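Local coordinates for cysteine S-methyltransferase NleE (Escherichia coli O157:H7, PDB 4R29), which probably methylates a zinc-coordinating cysteine in the host proteins TAB2 and TAB3, using S-adenosylmethionine as methyl donor, and so shuts down NF-kappa-B signalling, at residues A67-Y72 / T94-W99; G110-D115 / Y145-Y150; S71-M76 / H123-L128; H21-I26 / S116-D121. The protein carries 1 engineered substitution. All coordinates share one frame; numbering follows the deposited sequence.

Interaction 1: A67-Y72 / T94-W99. With SAM (S-adenosylmethionine), chain E.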
# COMPACT_ATOMS: atom_id res chain seq x y z
N ALA A 67 15.35 2.68 -12.08
CA ALA A 67 15.23 3.36 -13.37
C ALA A 67 14.43 2.51 -14.35
O ALA A 67 13.59 3.04 -15.07
CB ALA A 67 16.59 3.71 -13.94
N ARG A 68 14.69 1.20 -14.37
CA ARG A 68 13.92 0.29 -15.23
C ARG A 68 12.43 0.25 -14.86
O ARG A 68 11.55 0.33 -15.72
CB ARG A 68 14.49 -1.14 -15.20
CG ARG A 68 15.73 -1.36 -16.06
CD ARG A 68 16.15 -2.84 -16.10
NE ARG A 68 16.39 -3.38 -14.77
CZ ARG A 68 17.58 -3.48 -14.19
NH1 ARG A 68 18.67 -3.07 -14.84
NH2 ARG A 68 17.70 -3.98 -12.97
N ARG A 69 12.14 0.14 -13.57
CA ARG A 69 10.76 0.12 -13.13
C ARG A 69 10.08 1.46 -13.43
O ARG A 69 8.91 1.50 -13.82
CB ARG A 69 10.69 -0.24 -11.65
CG ARG A 69 11.31 -1.60 -11.36
CD ARG A 69 10.55 -2.72 -12.07
NE ARG A 69 9.29 -3.01 -11.39
CZ ARG A 69 8.29 -3.70 -11.93
NH1 ARG A 69 8.40 -4.17 -13.16
NH2 ARG A 69 7.19 -3.92 -11.23
N PHE A 70 10.82 2.55 -13.27
CA PHE A 70 10.28 3.90 -13.50
C PHE A 70 9.88 4.11 -14.96
O PHE A 70 8.84 4.71 -15.25
CB PHE A 70 11.27 4.97 -13.04
CG PHE A 70 10.72 6.37 -13.08
CD1 PHE A 70 9.49 6.67 -12.50
CD2 PHE A 70 11.45 7.40 -13.66
CE1 PHE A 70 8.98 7.99 -12.51
CE2 PHE A 70 10.96 8.70 -13.69
CZ PHE A 70 9.72 9.00 -13.11
N SER A 71 10.69 3.59 -15.88
CA SER A 71 10.35 3.64 -17.30
C SER A 71 9.07 2.89 -17.57
O SER A 71 8.18 3.37 -18.28
CB SER A 71 11.46 3.02 -18.15
OG SER A 71 12.61 3.83 -18.09
N TYR A 72 8.99 1.68 -17.02
CA TYR A 72 7.79 0.87 -17.11
C TYR A 72 6.57 1.68 -16.64
O TYR A 72 5.54 1.67 -17.30
CB TYR A 72 7.98 -0.40 -16.29
CG TYR A 72 6.72 -1.17 -15.94
CD1 TYR A 72 5.70 -1.34 -16.86
CD2 TYR A 72 6.57 -1.76 -14.70
CE1 TYR A 72 4.55 -2.07 -16.55
CE2 TYR A 72 5.44 -2.49 -14.38
CZ TYR A 72 4.43 -2.64 -15.30
OH TYR A 72 3.31 -3.37 -14.97
N THR A 94 -2.04 -8.35 -6.51
CA THR A 94 -0.61 -8.35 -6.25
C THR A 94 -0.19 -6.92 -5.93
O THR A 94 -0.92 -5.97 -6.23
CB THR A 94 0.20 -8.89 -7.46
OG1 THR A 94 0.06 -8.01 -8.58
CG2 THR A 94 -0.28 -10.30 -7.85
N PRO A 95 0.98 -6.74 -5.30
CA PRO A 95 1.40 -5.35 -5.09
C PRO A 95 1.46 -4.57 -6.40
O PRO A 95 1.04 -3.41 -6.47
CB PRO A 95 2.81 -5.49 -4.50
CG PRO A 95 2.81 -6.84 -3.81
CD PRO A 95 1.79 -7.70 -4.53
N GLU A 96 1.98 -5.21 -7.45
CA GLU A 96 2.21 -4.53 -8.71
C GLU A 96 0.89 -4.06 -9.34
O GLU A 96 0.76 -2.91 -9.76
CB GLU A 96 3.01 -5.43 -9.66
CG GLU A 96 3.52 -4.72 -10.88
CD GLU A 96 4.20 -5.65 -11.89
OE1 GLU A 96 4.30 -6.88 -11.62
OE2 GLU A 96 4.65 -5.14 -12.95
N GLY A 97 -0.10 -4.93 -9.39
CA GLY A 97 -1.41 -4.57 -9.91
C GLY A 97 -2.10 -3.54 -9.04
O GLY A 97 -2.89 -2.72 -9.53
N SER A 98 -1.80 -3.56 -7.74
CA SER A 98 -2.37 -2.61 -6.79
C SER A 98 -2.06 -1.17 -7.18
O SER A 98 -2.94 -0.32 -7.11
CB SER A 98 -1.89 -2.90 -5.36
OG SER A 98 -2.30 -4.19 -4.93
N TRP A 99 -0.82 -0.90 -7.61
CA TRP A 99 -0.49 0.46 -8.07
C TRP A 99 -0.65 0.69 -9.58
O TRP A 99 -0.87 1.81 -10.03
CB TRP A 99 0.89 0.93 -7.58
CG TRP A 99 2.03 -0.01 -7.86
CD1 TRP A 99 2.65 -0.84 -6.98
CD2 TRP A 99 2.70 -0.19 -9.11
NE1 TRP A 99 3.66 -1.53 -7.60
CE2 TRP A 99 3.72 -1.15 -8.91
CE3 TRP A 99 2.54 0.36 -10.39
CZ2 TRP A 99 4.56 -1.58 -9.93
CZ3 TRP A 99 3.39 -0.06 -11.40
CH2 TRP A 99 4.39 -1.02 -11.17
N SAM E . -3.92 -4.52 -2.88
CA SAM E . -5.37 -4.35 -2.80
C SAM E . -5.84 -3.14 -3.60
O SAM E . -7.02 -3.07 -3.96
OXT SAM E . -5.06 -2.21 -3.87
CB SAM E . -5.86 -4.18 -1.36
CG SAM E . -5.81 -5.44 -0.52
SD SAM E . -6.85 -5.37 0.97
CE SAM E . -6.48 -7.05 1.55
C5' SAM E . -8.47 -5.71 0.23
C4' SAM E . -9.56 -5.65 1.29
O4' SAM E . -10.82 -5.40 0.69
C3' SAM E . -9.68 -6.96 2.07
O3' SAM E . -8.91 -6.93 3.26
C2' SAM E . -11.16 -7.05 2.36
O2' SAM E . -11.36 -6.48 3.62
C1' SAM E . -11.84 -6.15 1.33
N9 SAM E . -12.51 -6.89 0.24
C8 SAM E . -13.82 -6.72 -0.14
N7 SAM E . -14.08 -7.53 -1.19
C5 SAM E . -12.94 -8.20 -1.48
C6 SAM E . -12.66 -9.15 -2.46
N6 SAM E . -13.60 -9.54 -3.31
N1 SAM E . -11.39 -9.68 -2.53
C2 SAM E . -10.42 -9.27 -1.64
N3 SAM E . -10.70 -8.33 -0.67
C4 SAM E . -11.95 -7.80 -0.60
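Glu-96 meets Arg-69 and Tyr-72 with a single carboxylate oxygen. Tyr-72 OH donates to Glu-96 OE2 over 3.0 Å, approaching 37° out of the carboxylate plane, while Arg-69 NH2 forms a weak but straight bond to the same OE2 (3.3 Å, 165° at the hydrogen), part of a salt bridge. Glu-96 gets there with CG anti to its backbone N and an extended chain; Arg-69 bends at chi2 and chi3 and crosses it at about a right angle. The buried side is the indole of Trp-99. Arg-69 NH2 sits at its edge, 3.8 Å from Trp-99 CZ2, and Tyr-72 CE2 lies 3.7 Å from Trp-99 CH2, the two rings being oblique with planes at 66°. Glu-96, Arg-69 and Tyr-72, all partly exposed, form the side nearer solvent; the axes of 67-72 and 95-99 pass 13.7 Å apart, so long side chains span the gap. Further along helix 95-103, Ser-98 OG accepts from the S-adenosylmethionine amino N at 2.6 Å and donates to Thr-94 O. Arg-69 pairs more strongly through NE with Asp-121, Glu-96 being its weaker partner; a guanidinium between two carboxylates would probably favour their ionised forms.

Interaction 2: G110-D115 / Y145-Y150. With SAM (S-adenosylmethionine), chain E.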
# COMPACT_ATOMS: atom_id res chain seq x y z
N GLY A 110 -5.27 2.56 -4.27
CA GLY A 110 -4.92 1.17 -4.03
C GLY A 110 -4.02 1.14 -2.81
O GLY A 110 -3.51 2.17 -2.37
N GLN A 111 -3.82 -0.05 -2.26
CA GLN A 111 -3.01 -0.21 -1.06
C GLN A 111 -2.20 -1.49 -1.23
O GLN A 111 -2.71 -2.48 -1.74
CB GLN A 111 -3.91 -0.26 0.19
CG GLN A 111 -3.17 -0.60 1.50
CD GLN A 111 -3.02 -2.11 1.71
OE1 GLN A 111 -3.97 -2.86 1.56
NE2 GLN A 111 -1.81 -2.54 2.05
N PHE A 112 -0.93 -1.46 -0.86
CA PHE A 112 -0.08 -2.64 -0.93
C PHE A 112 0.96 -2.58 0.19
O PHE A 112 0.95 -1.65 0.98
CB PHE A 112 0.55 -2.80 -2.33
CG PHE A 112 1.45 -1.65 -2.74
CD1 PHE A 112 0.92 -0.50 -3.33
CD2 PHE A 112 2.83 -1.74 -2.57
CE1 PHE A 112 1.75 0.55 -3.73
CE2 PHE A 112 3.68 -0.69 -2.97
CZ PHE A 112 3.13 0.46 -3.55
N SER A 113 1.87 -3.54 0.25
CA SER A 113 2.86 -3.59 1.32
C SER A 113 4.26 -3.72 0.77
O SER A 113 4.47 -4.28 -0.30
CB SER A 113 2.59 -4.79 2.23
OG SER A 113 1.47 -4.52 3.05
N VAL A 114 5.23 -3.21 1.52
CA VAL A 114 6.61 -3.44 1.14
C VAL A 114 7.37 -4.01 2.34
O VAL A 114 7.06 -3.67 3.48
CB VAL A 114 7.29 -2.16 0.60
CG1 VAL A 114 6.63 -1.72 -0.69
CG2 VAL A 114 7.25 -1.04 1.64
N ASP A 115 8.33 -4.89 2.07
CA ASP A 115 9.16 -5.45 3.14
C ASP A 115 10.41 -4.60 3.39
O ASP A 115 11.26 -4.95 4.21
CB ASP A 115 9.54 -6.93 2.86
CG ASP A 115 10.35 -7.10 1.57
OD1 ASP A 115 11.02 -6.14 1.15
OD2 ASP A 115 10.31 -8.21 1.00
N TYR A 145 5.80 -2.22 5.82
CA TYR A 145 5.13 -0.92 5.72
C TYR A 145 3.95 -0.99 4.77
O TYR A 145 4.02 -1.62 3.73
CB TYR A 145 6.11 0.15 5.27
CG TYR A 145 7.11 0.49 6.32
CD1 TYR A 145 8.24 -0.30 6.52
CD2 TYR A 145 6.93 1.59 7.15
CE1 TYR A 145 9.15 -0.01 7.51
CE2 TYR A 145 7.84 1.90 8.14
CZ TYR A 145 8.95 1.10 8.32
OH TYR A 145 9.86 1.41 9.30
N ILE A 146 2.85 -0.35 5.15
CA ILE A 146 1.70 -0.19 4.27
C ILE A 146 1.90 1.02 3.35
O ILE A 146 2.34 2.08 3.80
CB ILE A 146 0.40 0.04 5.08
CG1 ILE A 146 0.22 -1.05 6.14
CG2 ILE A 146 -0.82 0.12 4.16
CD1 ILE A 146 -0.11 -2.36 5.56
N VAL A 147 1.58 0.85 2.07
CA VAL A 147 1.56 1.96 1.13
C VAL A 147 0.18 2.17 0.55
O VAL A 147 -0.40 1.27 -0.07
CB VAL A 147 2.56 1.75 -0.02
CG1 VAL A 147 2.65 3.02 -0.88
CG2 VAL A 147 3.93 1.34 0.53
N VAL A 148 -0.36 3.36 0.77
CA VAL A 148 -1.63 3.75 0.17
C VAL A 148 -1.34 4.72 -0.98
O VAL A 148 -0.91 5.86 -0.76
CB VAL A 148 -2.57 4.44 1.20
CG1 VAL A 148 -3.92 4.79 0.58
CG2 VAL A 148 -2.78 3.54 2.43
N VAL A 149 -1.56 4.25 -2.21
CA VAL A 149 -1.27 5.04 -3.40
C VAL A 149 -2.57 5.59 -4.01
O VAL A 149 -3.55 4.86 -4.17
CB VAL A 149 -0.45 4.20 -4.43
CG1 VAL A 149 -1.19 2.90 -4.78
CG2 VAL A 149 -0.11 5.01 -5.71
N TYR A 150 -2.58 6.89 -4.32
CA TYR A 150 -3.79 7.54 -4.84
C TYR A 150 -3.53 8.61 -5.91
O TYR A 150 -2.42 9.16 -6.00
CB TYR A 150 -4.64 8.11 -3.70
CG TYR A 150 -3.98 9.20 -2.87
CD1 TYR A 150 -3.12 8.88 -1.82
CD2 TYR A 150 -4.23 10.56 -3.13
CE1 TYR A 150 -2.52 9.86 -1.04
CE2 TYR A 150 -3.63 11.56 -2.37
CZ TYR A 150 -2.78 11.21 -1.32
OH TYR A 150 -2.17 12.19 -0.56
N SAM E . -3.92 -4.52 -2.88
CA SAM E . -5.37 -4.35 -2.80
C SAM E . -5.84 -3.14 -3.60
O SAM E . -7.02 -3.07 -3.96
OXT SAM E . -5.06 -2.21 -3.87
CB SAM E . -5.86 -4.18 -1.36
CG SAM E . -5.81 -5.44 -0.52
SD SAM E . -6.85 -5.37 0.97
CE SAM E . -6.48 -7.05 1.55
C5' SAM E . -8.47 -5.71 0.23
C4' SAM E . -9.56 -5.65 1.29
O4' SAM E . -10.82 -5.40 0.69
C3' SAM E . -9.68 -6.96 2.07
O3' SAM E . -8.91 -6.93 3.26
C2' SAM E . -11.16 -7.05 2.36
O2' SAM E . -11.36 -6.48 3.62
C1' SAM E . -11.84 -6.15 1.33
N9 SAM E . -12.51 -6.89 0.24
C8 SAM E . -13.82 -6.72 -0.14
N7 SAM E . -14.08 -7.53 -1.19
C5 SAM E . -12.94 -8.20 -1.48
C6 SAM E . -12.66 -9.15 -2.46
N6 SAM E . -13.60 -9.54 -3.31
N1 SAM E . -11.39 -9.68 -2.53
C2 SAM E . -10.42 -9.27 -1.64
N3 SAM E . -10.70 -8.33 -0.67
C4 SAM E . -11.95 -7.80 -0.60
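Phe-112 and Val-147 are a hydrogen-bonded antiparallel pair, with Phe-112 N giving to Val-147 O (2.9 Å) and Val-147 N to Phe-112 O (2.8 Å). Gly-110 with Val-149 and Val-114 with Tyr-145 repeat the pattern, making six backbone bonds in all. Within the central pair, Val-147 CB lies over one face of the Phe-112 ring, 3.9 Å from its centroid and 15° off its normal, a CH-pi contact, while Val-149 CG1 reaches the ring edge at 3.9 Å from Phe-112 CE1. Chi1 of 62° sets this ring between the backbone N and carbonyl, alongside Val-147. On the other face, Gln-111 bends at chi2 and brings NE2 to 3.5 Å from Ile-146 CG2. The backbone of Gln-111 points outward, to the cofactor: its N donates to S-adenosylmethionine OXT (3.0 Å, 167° at the hydrogen), and its O accepts from the cofactor amino N at 2.6 Å. Next outward, Ser-98 takes the same amino group, and Trp-99 meets the Phe-112 ring edge-to-face. Strand 145-151 is the middle of a three-stranded antiparallel sheet, bonded on its other side to strand 131-137; helix 120-125 packs on the Phe-112 and Val-147 face, helix 155-181 on that of Gln-111 and Val-148.

Interaction 3: S71-M76 / H123-L128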
# COMPACT_ATOMS: atom_id res chain seq x y z
N SER A 71 10.69 3.59 -15.88
CA SER A 71 10.35 3.64 -17.30
C SER A 71 9.07 2.89 -17.57
O SER A 71 8.18 3.37 -18.28
CB SER A 71 11.46 3.02 -18.15
OG SER A 71 12.61 3.83 -18.09
N TYR A 72 8.99 1.68 -17.02
CA TYR A 72 7.79 0.87 -17.11
C TYR A 72 6.57 1.68 -16.64
O TYR A 72 5.54 1.67 -17.30
CB TYR A 72 7.98 -0.40 -16.29
CG TYR A 72 6.72 -1.17 -15.94
CD1 TYR A 72 5.70 -1.34 -16.86
CD2 TYR A 72 6.57 -1.76 -14.70
CE1 TYR A 72 4.55 -2.07 -16.55
CE2 TYR A 72 5.44 -2.49 -14.38
CZ TYR A 72 4.43 -2.64 -15.30
OH TYR A 72 3.31 -3.37 -14.97
N MET A 73 6.70 2.37 -15.51
CA MET A 73 5.58 3.14 -14.96
C MET A 73 5.17 4.32 -15.84
O MET A 73 3.97 4.64 -15.99
CB MET A 73 5.91 3.61 -13.55
CG MET A 73 5.94 2.49 -12.52
SD MET A 73 6.44 3.11 -10.91
CE MET A 73 6.43 1.60 -9.93
N LYS A 74 6.16 4.97 -16.42
CA LYS A 74 5.94 6.13 -17.27
C LYS A 74 5.20 5.73 -18.54
O LYS A 74 4.33 6.45 -19.00
CB LYS A 74 7.27 6.81 -17.60
CG LYS A 74 7.84 7.62 -16.43
CD LYS A 74 9.10 8.36 -16.85
CE LYS A 74 10.17 7.39 -17.33
NZ LYS A 74 11.38 8.14 -17.81
N THR A 75 5.55 4.57 -19.07
CA THR A 75 4.84 4.02 -20.22
C THR A 75 3.36 3.77 -19.88
O THR A 75 2.48 4.08 -20.67
CB THR A 75 5.52 2.72 -20.75
OG1 THR A 75 6.91 2.96 -21.03
CG2 THR A 75 4.82 2.24 -22.04
N MET A 76 3.10 3.20 -18.70
CA MET A 76 1.72 2.85 -18.34
C MET A 76 0.96 4.03 -17.74
O MET A 76 -0.25 3.98 -17.58
CB MET A 76 1.70 1.68 -17.36
CG MET A 76 2.43 0.43 -17.84
SD MET A 76 1.86 -0.06 -19.48
CE MET A 76 0.09 -0.23 -19.24
N HIS A 123 9.85 3.74 -4.73
CA HIS A 123 10.54 4.98 -5.05
C HIS A 123 10.16 5.51 -6.44
O HIS A 123 9.96 6.70 -6.61
CB HIS A 123 12.06 4.83 -4.87
CG HIS A 123 12.47 4.81 -3.43
ND1 HIS A 123 12.28 3.71 -2.62
CD2 HIS A 123 12.97 5.78 -2.63
CE1 HIS A 123 12.68 3.99 -1.40
NE2 HIS A 123 13.11 5.24 -1.38
N ALA A 124 10.05 4.61 -7.41
CA ALA A 124 9.65 4.99 -8.77
C ALA A 124 8.22 5.56 -8.78
O ALA A 124 7.94 6.53 -9.50
CB ALA A 124 9.76 3.79 -9.73
N LEU A 125 7.34 4.95 -7.99
CA LEU A 125 5.93 5.32 -7.92
C LEU A 125 5.77 6.78 -7.51
O LEU A 125 4.90 7.50 -8.03
CB LEU A 125 5.23 4.46 -6.87
CG LEU A 125 4.21 3.42 -7.28
CD1 LEU A 125 3.37 3.13 -6.04
CD2 LEU A 125 3.33 3.90 -8.44
N CYS A 126 6.59 7.19 -6.54
CA CYS A 126 6.56 8.53 -5.96
C CYS A 126 7.05 9.63 -6.89
O CYS A 126 6.89 10.82 -6.58
CB CYS A 126 7.38 8.55 -4.68
SG CYS A 126 6.55 7.71 -3.34
N GLU A 127 7.64 9.24 -8.02
CA GLU A 127 8.13 10.22 -8.99
C GLU A 127 7.18 10.46 -10.17
O GLU A 127 7.52 11.18 -11.10
CB GLU A 127 9.54 9.84 -9.47
CG GLU A 127 10.55 9.65 -8.32
CD GLU A 127 11.96 9.27 -8.81
OE1 GLU A 127 12.12 8.84 -9.98
OE2 GLU A 127 12.93 9.41 -8.02
N LEU A 128 5.98 9.87 -10.14
CA LEU A 128 4.99 10.08 -11.20
C LEU A 128 4.09 11.29 -10.93
O LEU A 128 3.75 11.58 -9.78
CB LEU A 128 4.12 8.83 -11.35
CG LEU A 128 4.83 7.55 -11.80
CD1 LEU A 128 3.97 6.33 -11.52
CD2 LEU A 128 5.24 7.63 -13.29
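Met-73 reaches across to Ala-124, Leu-125 and Leu-128 with a fully extended side chain, and the order of its atoms sets the order of its contacts. CG lies anti to the carbonyl carbon (chi1 -71°), and chi2 and chi3 are both close to 180°, which carries sulfur and methyl straight out from helix 59-76. At the base, Met-73 CB is 3.9 Å from Leu-128 CD1. Farther along, Met-73 SD rests 3.6 Å from Ala-124 CB and equally near Leu-125 N. The end of the chain, Met-73 CE, comes to 3.9 Å from Leu-125 CG, the two side chains crossing at about a right angle. Although the CB of Leu-125 points away from helix 59-76, its branch turns back to meet this methyl. Leu-128 stands at the end of the type I turn from Leu-125 to Leu-128; its CD1 meets Met-73 CB, and its CD2 touches both Met-73 CB and Lys-74 CG, each at 4.1 Å. The lysine contact forms the outer margin, since Lys-74 is exposed and its end leads away. Phe-70, on helix 59-76, also packs on Ala-124 and Leu-128, Trp-99 of helix 95-103 touches both Met-73 and Leu-125, and Leu-125 further contacts Cys-133 of strand 131-137.

Interaction 4: H21-I26 / S116-D121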
# COMPACT_ATOMS: atom_id res chain seq x y z
N HIS A 21 17.38 11.89 2.71
CA HIS A 21 17.67 11.31 1.41
C HIS A 21 16.46 10.59 0.80
O HIS A 21 15.33 11.05 0.91
CB HIS A 21 18.87 10.36 1.51
CG HIS A 21 18.88 9.56 2.77
ND1 HIS A 21 17.80 9.52 3.63
CD2 HIS A 21 19.83 8.78 3.33
CE1 HIS A 21 18.09 8.75 4.66
NE2 HIS A 21 19.32 8.29 4.50
N VAL A 22 16.71 9.46 0.16
CA VAL A 22 15.66 8.82 -0.62
C VAL A 22 14.44 8.46 0.22
O VAL A 22 13.32 8.45 -0.28
CB VAL A 22 16.18 7.60 -1.38
CG1 VAL A 22 17.29 8.02 -2.35
CG2 VAL A 22 16.66 6.53 -0.41
N VAL A 23 14.65 8.19 1.50
CA VAL A 23 13.55 7.77 2.37
C VAL A 23 12.74 8.93 2.94
O VAL A 23 11.50 8.91 2.90
CB VAL A 23 14.03 6.83 3.50
CG1 VAL A 23 12.90 6.55 4.48
CG2 VAL A 23 14.55 5.53 2.91
N LYS A 24 13.41 9.94 3.47
CA LYS A 24 12.70 11.10 4.00
C LYS A 24 12.01 11.83 2.86
O LYS A 24 11.01 12.51 3.05
CB LYS A 24 13.64 12.06 4.73
CG LYS A 24 14.19 11.55 6.04
CD LYS A 24 15.11 12.58 6.68
CE LYS A 24 15.81 12.03 7.91
NZ LYS A 24 16.74 13.03 8.47
N ASN A 25 12.54 11.67 1.65
CA ASN A 25 11.95 12.29 0.48
C ASN A 25 10.54 11.79 0.17
O ASN A 25 9.68 12.57 -0.25
CB ASN A 25 12.84 12.11 -0.73
CG ASN A 25 13.52 13.38 -1.13
OD1 ASN A 25 14.74 13.52 -0.98
ND2 ASN A 25 12.73 14.34 -1.61
N ILE A 26 10.31 10.50 0.38
CA ILE A 26 9.00 9.91 0.08
C ILE A 26 8.19 9.63 1.33
O ILE A 26 7.00 9.33 1.25
CB ILE A 26 9.15 8.62 -0.70
CG1 ILE A 26 9.88 7.57 0.15
CG2 ILE A 26 9.87 8.88 -2.02
CD1 ILE A 26 9.81 6.15 -0.43
N SER A 116 10.49 -3.47 2.68
CA SER A 116 11.61 -2.55 2.80
C SER A 116 11.29 -1.17 2.23
O SER A 116 10.82 -1.04 1.10
CB SER A 116 12.84 -3.10 2.08
OG SER A 116 13.83 -2.10 1.98
N LEU A 117 11.56 -0.13 3.02
CA LEU A 117 11.39 1.24 2.55
C LEU A 117 12.36 1.59 1.41
O LEU A 117 12.32 2.71 0.90
CB LEU A 117 11.50 2.23 3.71
CG LEU A 117 10.31 2.25 4.68
CD1 LEU A 117 10.53 3.25 5.83
CD2 LEU A 117 9.00 2.53 3.94
N TYR A 118 13.20 0.63 1.01
CA TYR A 118 14.11 0.80 -0.13
C TYR A 118 13.62 0.08 -1.38
O TYR A 118 14.33 0.01 -2.40
CB TYR A 118 15.55 0.37 0.22
CG TYR A 118 16.13 1.30 1.26
CD1 TYR A 118 16.74 2.49 0.88
CD2 TYR A 118 16.01 1.01 2.61
CE1 TYR A 118 17.25 3.35 1.83
CE2 TYR A 118 16.51 1.88 3.57
CZ TYR A 118 17.13 3.04 3.17
OH TYR A 118 17.64 3.91 4.11
N ASN A 119 12.40 -0.44 -1.31
CA ASN A 119 11.76 -1.01 -2.47
C ASN A 119 11.83 -0.04 -3.65
O ASN A 119 11.34 1.08 -3.55
CB ASN A 119 10.31 -1.35 -2.16
CG ASN A 119 9.65 -2.11 -3.29
OD1 ASN A 119 9.81 -3.33 -3.41
ND2 ASN A 119 8.90 -1.40 -4.12
N PRO A 120 12.46 -0.47 -4.76
CA PRO A 120 12.60 0.32 -5.99
C PRO A 120 11.27 0.78 -6.60
O PRO A 120 11.20 1.93 -7.03
CB PRO A 120 13.33 -0.64 -6.93
CG PRO A 120 14.14 -1.47 -6.02
CD PRO A 120 13.27 -1.70 -4.82
N ASP A 121 10.26 -0.08 -6.65
CA ASP A 121 8.95 0.30 -7.18
C ASP A 121 8.35 1.45 -6.39
O ASP A 121 7.76 2.36 -6.94
CB ASP A 121 7.98 -0.89 -7.12
CG ASP A 121 8.18 -1.87 -8.24
OD1 ASP A 121 9.10 -1.67 -9.06
OD2 ASP A 121 7.43 -2.86 -8.30
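A type I turn from Ser-116 to Asn-119, linking strand 109-114 to helix 120-125, receives the short, weakly bonded helix of about 22-26, near the start of the modelled chain, in an apolar contact. Within the turn, Asn-119 N bonds back to Ser-116 O, and Asn-119 occupies the N-cap position of the helix that follows. Residues Leu-117 and Tyr-118, at the middle of the turn, provide the surface against which Val-22 and Val-23 pack. The two valines meet the same phenol ring obliquely, each side chain crossing that of Tyr-118 at about a right angle. Val-23 CG2 is the closer, 3.6 Å from Tyr-118 CZ and 3.7 Å from Tyr-118 OH, whereas Val-22 CG2 stands 3.9 Å from Tyr-118 CE1. The two branches of Val-23 serve different neighbours. With chi1 at 173°, CG1 is anti to the backbone N and comes within 4.3 Å of Leu-117 CD1, a looser approach, while CG2 takes the ring. Ile-26 adds a marginal contact, its CD1 being 4.5 Å from Leu-117 O. Tyr-34 packs on both Leu-117 and Tyr-118, and Leu-57 of strand 56-57 touches Val-22 as well as Tyr-118, extending the apolar cluster beyond the two segments. Ile-26 also reaches Leu-122 and His-123 of helix 120-125. The contact is plain packing, away from the cofactor site, and joins the N-terminal segment to the connection between sheet and helix. Its chemistry is apolar: methyl groups meet ring carbons, and the buried Tyr-118 OH has no polar partner in the model, so the phenol contributes here through its ring and bulk.

How the interactions relate
Interactions 1 and 3 are neighbours, their centres about 7 Å apart, and share Ser-71 and Tyr-72 on helix 59-76. Interaction 2 lies about 1 Å from the centre of the chain and, centre to centre, about 12 Å from interaction 1; both reach S-adenosylmethionine. Interaction 4, about 13 to 14 Å from the other three between centres, is tied directly to interaction 1 by the salt bridge from Arg-69 to Asp-121. Along the chain interaction 1 closes before interaction 2 opens, whereas the segments of interactions 2, 3 and 4 alternate. Helix 120-125 is thus the common element, shared by interactions 3 and 4 and packing on the sheet of interaction 2.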